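Local coordinates for putative uncharacterized protein (Mycobacterium smegmatis, PDB 3UID), which is probably a type II toxin, a structural homologue of Mycobacterium tuberculosis Rv2035 of the hypoxic response, with an AHA1-family fold of the SRPBCC superfamily, at residues Lys7-Leu10 against Asp11-Thr14; Tyr130-Ala133 against Glu134-Gln137; Gly143-Glu146 against Gly147-Ala151. One frame throughout, in Å; residues are numbered along the deposited sequence.

Contact 1 of 3, residues Lys7-Leu10 against Asp11-Thr14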
# COMPACT_ATOMS: atom_id res chain seq x y z
N LYS A 7 7.14 0.25 -12.39
CA LYS A 7 7.62 -0.79 -13.29
C LYS A 7 6.91 -2.12 -13.13
O LYS A 7 6.89 -2.71 -12.05
CB LYS A 7 9.14 -1.01 -13.15
CG LYS A 7 9.66 -1.92 -14.24
CD LYS A 7 11.15 -2.16 -14.17
CE LYS A 7 11.54 -3.25 -15.18
NZ LYS A 7 13.00 -3.55 -15.19
N HIS A 8 6.33 -2.58 -14.23
CA HIS A 8 5.80 -3.94 -14.33
C HIS A 8 6.88 -4.79 -14.96
O HIS A 8 7.18 -4.65 -16.15
CB HIS A 8 4.55 -3.96 -15.21
CG HIS A 8 4.02 -5.34 -15.50
ND1 HIS A 8 3.06 -5.57 -16.45
CD2 HIS A 8 4.32 -6.54 -14.96
CE1 HIS A 8 2.79 -6.86 -16.50
NE2 HIS A 8 3.55 -7.48 -15.61
N ASP A 9 7.46 -5.67 -14.16
CA ASP A 9 8.50 -6.57 -14.63
C ASP A 9 7.86 -7.89 -15.07
O ASP A 9 7.40 -8.67 -14.24
CB ASP A 9 9.53 -6.77 -13.50
CG ASP A 9 10.77 -7.50 -13.96
OD1 ASP A 9 10.67 -8.38 -14.84
OD2 ASP A 9 11.86 -7.22 -13.40
N LEU A 10 7.81 -8.11 -16.38
CA LEU A 10 7.15 -9.28 -16.94
C LEU A 10 7.87 -10.56 -16.53
O LEU A 10 7.25 -11.60 -16.32
CB LEU A 10 7.09 -9.19 -18.47
CG LEU A 10 6.71 -7.84 -19.07
CD1 LEU A 10 6.78 -7.87 -20.60
CD2 LEU A 10 5.33 -7.41 -18.60
N ASP A 11 9.19 -10.48 -16.42
CA ASP A 11 10.00 -11.64 -16.09
C ASP A 11 9.81 -12.15 -14.66
O ASP A 11 9.99 -13.33 -14.40
CB ASP A 11 11.48 -11.32 -16.33
CG ASP A 11 11.78 -11.01 -17.79
OD1 ASP A 11 11.42 -11.84 -18.66
OD2 ASP A 11 12.35 -9.94 -18.06
N THR A 12 9.43 -11.26 -13.75
CA THR A 12 9.33 -11.64 -12.34
C THR A 12 7.89 -11.60 -11.80
O THR A 12 7.65 -11.88 -10.62
CB THR A 12 10.21 -10.75 -11.46
OG1 THR A 12 9.97 -9.37 -11.78
CG2 THR A 12 11.69 -11.04 -11.71
N LEU A 13 6.96 -11.21 -12.66
CA LEU A 13 5.57 -11.02 -12.25
C LEU A 13 5.49 -10.04 -11.08
O LEU A 13 4.73 -10.24 -10.14
CB LEU A 13 4.93 -12.36 -11.85
CG LEU A 13 4.95 -13.44 -12.93
CD1 LEU A 13 4.33 -14.72 -12.40
CD2 LEU A 13 4.24 -12.96 -14.19
N THR A 14 6.26 -8.96 -11.17
CA THR A 14 6.25 -7.95 -10.12
C THR A 14 5.75 -6.61 -10.61
O THR A 14 5.94 -6.24 -11.78
CB THR A 14 7.64 -7.74 -9.47
OG1 THR A 14 8.62 -7.43 -10.48
CG2 THR A 14 8.07 -8.99 -8.72
O HOH W 1 8.76 -4.70 -10.86
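D9 pairs with T14 at the turn end of a β-hairpin, and the chain between them turns back on itself. The pair is antiparallel and hydrogen-bonded: D9 N gives to T14 O at 2.9 Å, and T14 N returns the bond to D9 O at 3.3 Å. L10 and D11 both adopt helical backbone angles, so T12 N can add a weak bond to D9 O. L13, with a positive phi of 55°, faces D9 together with T14, which makes a G1 β-bulge.

The D9 carboxylate lies back over the turn. CG stands opposite the backbone N (chi1 -171°), which lets OD1 take a weak bond from D11 N at 3.0 Å and a longer, weak one from T12 N. T14, on the same face of the sheet as D9, and T12 in the turn both set their hydroxyls against D9 CB, and T12 OG1 and T14 OG1 are hydrogen-bonded at 2.7 Å. A water links T14 OG1 (2.8 Å) to K7 O, to which it donates. H8 presents an edge, CD2, to T14 O at 3.6 Å, while L10 CD2 rests over one ring face.

The hairpin joins strand 3-9 to strand 14-21 at the surface. H8 leans on L136 and L140 of helix 133-141, L13 reaches A133, and its backbone bonds to Y130.

Contact 2 of 3, residues Tyr130-Ala133 against Glu134-Gln137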
# COMPACT_ATOMS: atom_id res chain seq x y z
N TYR A 130 3.24 -11.40 -7.93
CA TYR A 130 1.96 -12.02 -8.24
C TYR A 130 2.09 -13.48 -8.70
O TYR A 130 3.14 -13.90 -9.17
CB TYR A 130 1.22 -11.17 -9.29
CG TYR A 130 0.79 -9.84 -8.72
CD1 TYR A 130 -0.52 -9.64 -8.29
CD2 TYR A 130 1.70 -8.80 -8.54
CE1 TYR A 130 -0.91 -8.44 -7.75
CE2 TYR A 130 1.31 -7.60 -8.00
CZ TYR A 130 0.00 -7.43 -7.60
OH TYR A 130 -0.39 -6.22 -7.05
N ALA A 131 1.01 -14.25 -8.55
CA ALA A 131 1.06 -15.69 -8.81
C ALA A 131 1.17 -16.03 -10.29
O ALA A 131 1.70 -17.08 -10.66
CB ALA A 131 -0.15 -16.38 -8.23
N SER A 132 0.67 -15.13 -11.13
CA SER A 132 0.64 -15.35 -12.57
C SER A 132 0.46 -14.05 -13.33
O SER A 132 0.02 -13.03 -12.78
CB SER A 132 -0.49 -16.30 -12.94
OG SER A 132 -1.76 -15.70 -12.71
N ALA A 133 0.78 -14.09 -14.62
CA ALA A 133 0.60 -12.93 -15.47
C ALA A 133 -0.88 -12.54 -15.51
O ALA A 133 -1.21 -11.35 -15.49
CB ALA A 133 1.11 -13.23 -16.87
N GLU A 134 -1.75 -13.54 -15.56
CA GLU A 134 -3.19 -13.29 -15.59
C GLU A 134 -3.68 -12.57 -14.33
O GLU A 134 -4.47 -11.62 -14.41
CB GLU A 134 -3.98 -14.59 -15.82
CG GLU A 134 -3.18 -15.87 -15.56
CD GLU A 134 -2.28 -16.26 -16.73
OE1 GLU A 134 -1.05 -16.18 -16.58
OE2 GLU A 134 -2.81 -16.66 -17.79
N ALA A 135 -3.23 -13.04 -13.17
CA ALA A 135 -3.60 -12.41 -11.91
C ALA A 135 -3.14 -10.95 -11.89
O ALA A 135 -3.90 -10.04 -11.56
CB ALA A 135 -3.02 -13.17 -10.74
N LEU A 136 -1.87 -10.73 -12.23
CA LEU A 136 -1.32 -9.39 -12.21
C LEU A 136 -2.10 -8.48 -13.17
O LEU A 136 -2.42 -7.34 -12.83
CB LEU A 136 0.17 -9.43 -12.59
CG LEU A 136 0.92 -8.09 -12.58
CD1 LEU A 136 0.46 -7.23 -11.42
CD2 LEU A 136 2.42 -8.34 -12.50
N GLN A 137 -2.40 -8.98 -14.36
CA GLN A 137 -3.12 -8.18 -15.34
C GLN A 137 -4.48 -7.77 -14.79
O GLN A 137 -4.91 -6.64 -14.97
CB GLN A 137 -3.30 -8.95 -16.65
CG GLN A 137 -3.88 -8.10 -17.77
CD GLN A 137 -3.09 -6.82 -17.97
OE1 GLN A 137 -1.89 -6.86 -18.24
NE2 GLN A 137 -3.76 -5.68 -17.84
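L136 and Y130 meet where the chain leaves a strand and winds into a helix, and the leucine is the side chain to follow. Its CB sits 3.6 Å from S132 O and also meets CB and CG of Y130. CG lies opposite the backbone N (chi1 -178°), and the second torsion (chi2 39°) then sends CD1 to the tyrosine ring and CD2 past its edge. CD1 comes down over one face of the Y130 ring, 3.5 Å from the centroid and 15° off the normal, a CH-pi contact; it lies above the CD2-CE2 side. The two side chains cross at about a right angle. The other branch, CD2 of L136, passes CD2 of Y130 at 4.1 Å.

S132 is the N-cap that starts this turn. Its OG is placed between its own N and carbonyl carbon, from where it accepts a bond from A135 N at 3.1 Å, satisfying an amide that has no helical carbonyl before it. The same hydroxyl touches E134 CG at 3.2 Å and A135 CB at 3.4 Å. Behind the cap the ordinary helix bonds begin: L136 N to S132 O at 3.0 Å, then Q137 N to A133 O at 2.9 Å. The Q137 amide turns away down the helix, and its NE2 bonds to D141 OD1.

A135 and L136 are buried here, whereas A133, E134 and Q137 lie exposed at the surface. The turn links strand 121-129 to helix 133-141, and A131 touches P107 in another loop.

Contact 3 of 3, residues Gly143-Glu146 against Gly147-Ala151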
# COMPACT_ATOMS: atom_id res chain seq x y z
N GLY A 143 -7.19 -0.96 -11.30
CA GLY A 143 -6.71 0.37 -10.97
C GLY A 143 -5.71 0.43 -9.83
O GLY A 143 -5.57 1.48 -9.20
N VAL A 144 -5.01 -0.67 -9.56
CA VAL A 144 -4.06 -0.72 -8.45
C VAL A 144 -3.07 0.45 -8.45
O VAL A 144 -2.77 1.02 -7.40
CB VAL A 144 -3.29 -2.07 -8.39
CG1 VAL A 144 -2.30 -2.19 -9.54
CG2 VAL A 144 -2.57 -2.22 -7.07
N ILE A 145 -2.57 0.82 -9.63
CA ILE A 145 -1.54 1.87 -9.68
C ILE A 145 -2.12 3.24 -9.31
O ILE A 145 -1.46 4.03 -8.62
CB ILE A 145 -0.83 1.94 -11.05
CG1 ILE A 145 -0.14 0.61 -11.37
CG2 ILE A 145 0.18 3.11 -11.05
CD1 ILE A 145 0.33 0.50 -12.82
N GLU A 146 -3.33 3.54 -9.76
CA GLU A 146 -4.00 4.79 -9.42
C GLU A 146 -4.15 4.94 -7.91
O GLU A 146 -3.88 6.00 -7.34
CB GLU A 146 -5.40 4.84 -10.03
CG GLU A 146 -5.44 4.87 -11.53
CD GLU A 146 -6.83 4.55 -12.07
OE1 GLU A 146 -6.98 3.49 -12.71
OE2 GLU A 146 -7.75 5.36 -11.84
N GLY A 147 -4.59 3.87 -7.26
CA GLY A 147 -4.78 3.88 -5.82
C GLY A 147 -3.45 4.06 -5.10
O GLY A 147 -3.35 4.83 -4.14
N ALA A 148 -2.42 3.37 -5.56
CA ALA A 148 -1.11 3.45 -4.90
C ALA A 148 -0.54 4.86 -5.05
O ALA A 148 0.02 5.42 -4.10
CB ALA A 148 -0.17 2.42 -5.46
N SER A 149 -0.69 5.42 -6.24
CA SER A 149 -0.25 6.79 -6.49
C SER A 149 -0.98 7.81 -5.64
O SER A 149 -0.37 8.75 -5.13
CB SER A 149 -0.40 7.14 -7.97
OG SER A 149 0.42 6.32 -8.78
N SER A 150 -2.30 7.67 -5.51
CA SER A 150 -3.05 8.55 -4.63
C SER A 150 -2.52 8.53 -3.20
O SER A 150 -2.35 9.59 -2.58
CB SER A 150 -4.54 8.17 -4.62
OG SER A 150 -5.28 8.96 -3.70
N ALA A 151 -2.24 7.33 -2.67
CA ALA A 151 -1.76 7.23 -1.29
C ALA A 151 -0.42 7.93 -1.16
O ALA A 151 -0.17 8.64 -0.19
CB ALA A 151 -1.67 5.77 -0.87
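G143 links two helices: it closes helix 133-141 with a Schellman motif and is the N-cap residue of helix 144-158, the long C-terminal helix of this Bet v 1-like fold, whose first turns, tied by G143 to G147, make up the contact. Its phi is 96°, and a side chain at these backbone angles would be jammed against the carbonyl O of the residue before. Having turned the chain there, it offers its carbonyl to the new helix. G147 N bonds to G143 O at 3.2 Å. The next rungs are shorter, A148 N to V144 O at 3.0 Å and S150 N to E146 O at 2.9 Å.

The side chains sort by face. V144 and I145 pack against L15 of strand 14-21, and A148 against I17 of the same strand; I145 also touches V6 of strand 3-9, and S149 touches V3 there. So this side of the helix lies on the sheet. E146 meets P69, and S150 meets P44, both in loops.

S149 turns its hydroxyl back along the helix. With OG beside its own N (chi1 -63°), it donates to I145 O at 3.0 Å, while S149 N reaches the same oxygen at 2.9 Å. The two donors come from opposite faces of the I145 carbonyl plane, so two bonds grip that oxygen, and the hydroxyl proton is used within the helix. The hydroxyl arrives from above the plane, 37° out of it, and ends 3.9 Å from I145 CG2.

In the fold
From the N terminus, contact 1 comes first, closing the tight hairpin between strands 3-9 and 14-21 at one border of the sheet. Much later, contact 2 turns the chain from strand 121-129 into helix 133-141; contact 3 follows, just past that helix, at the start of helix 144-158. All three are local and lie in series, none enclosing another. Contacts 1 and 2 touch, so that the hairpin turn is joined to the loop before helix 133-141. Contact 3 stands apart, its centre about 17 Å from that of contact 1, yet its helix lies against the same two N-terminal strands.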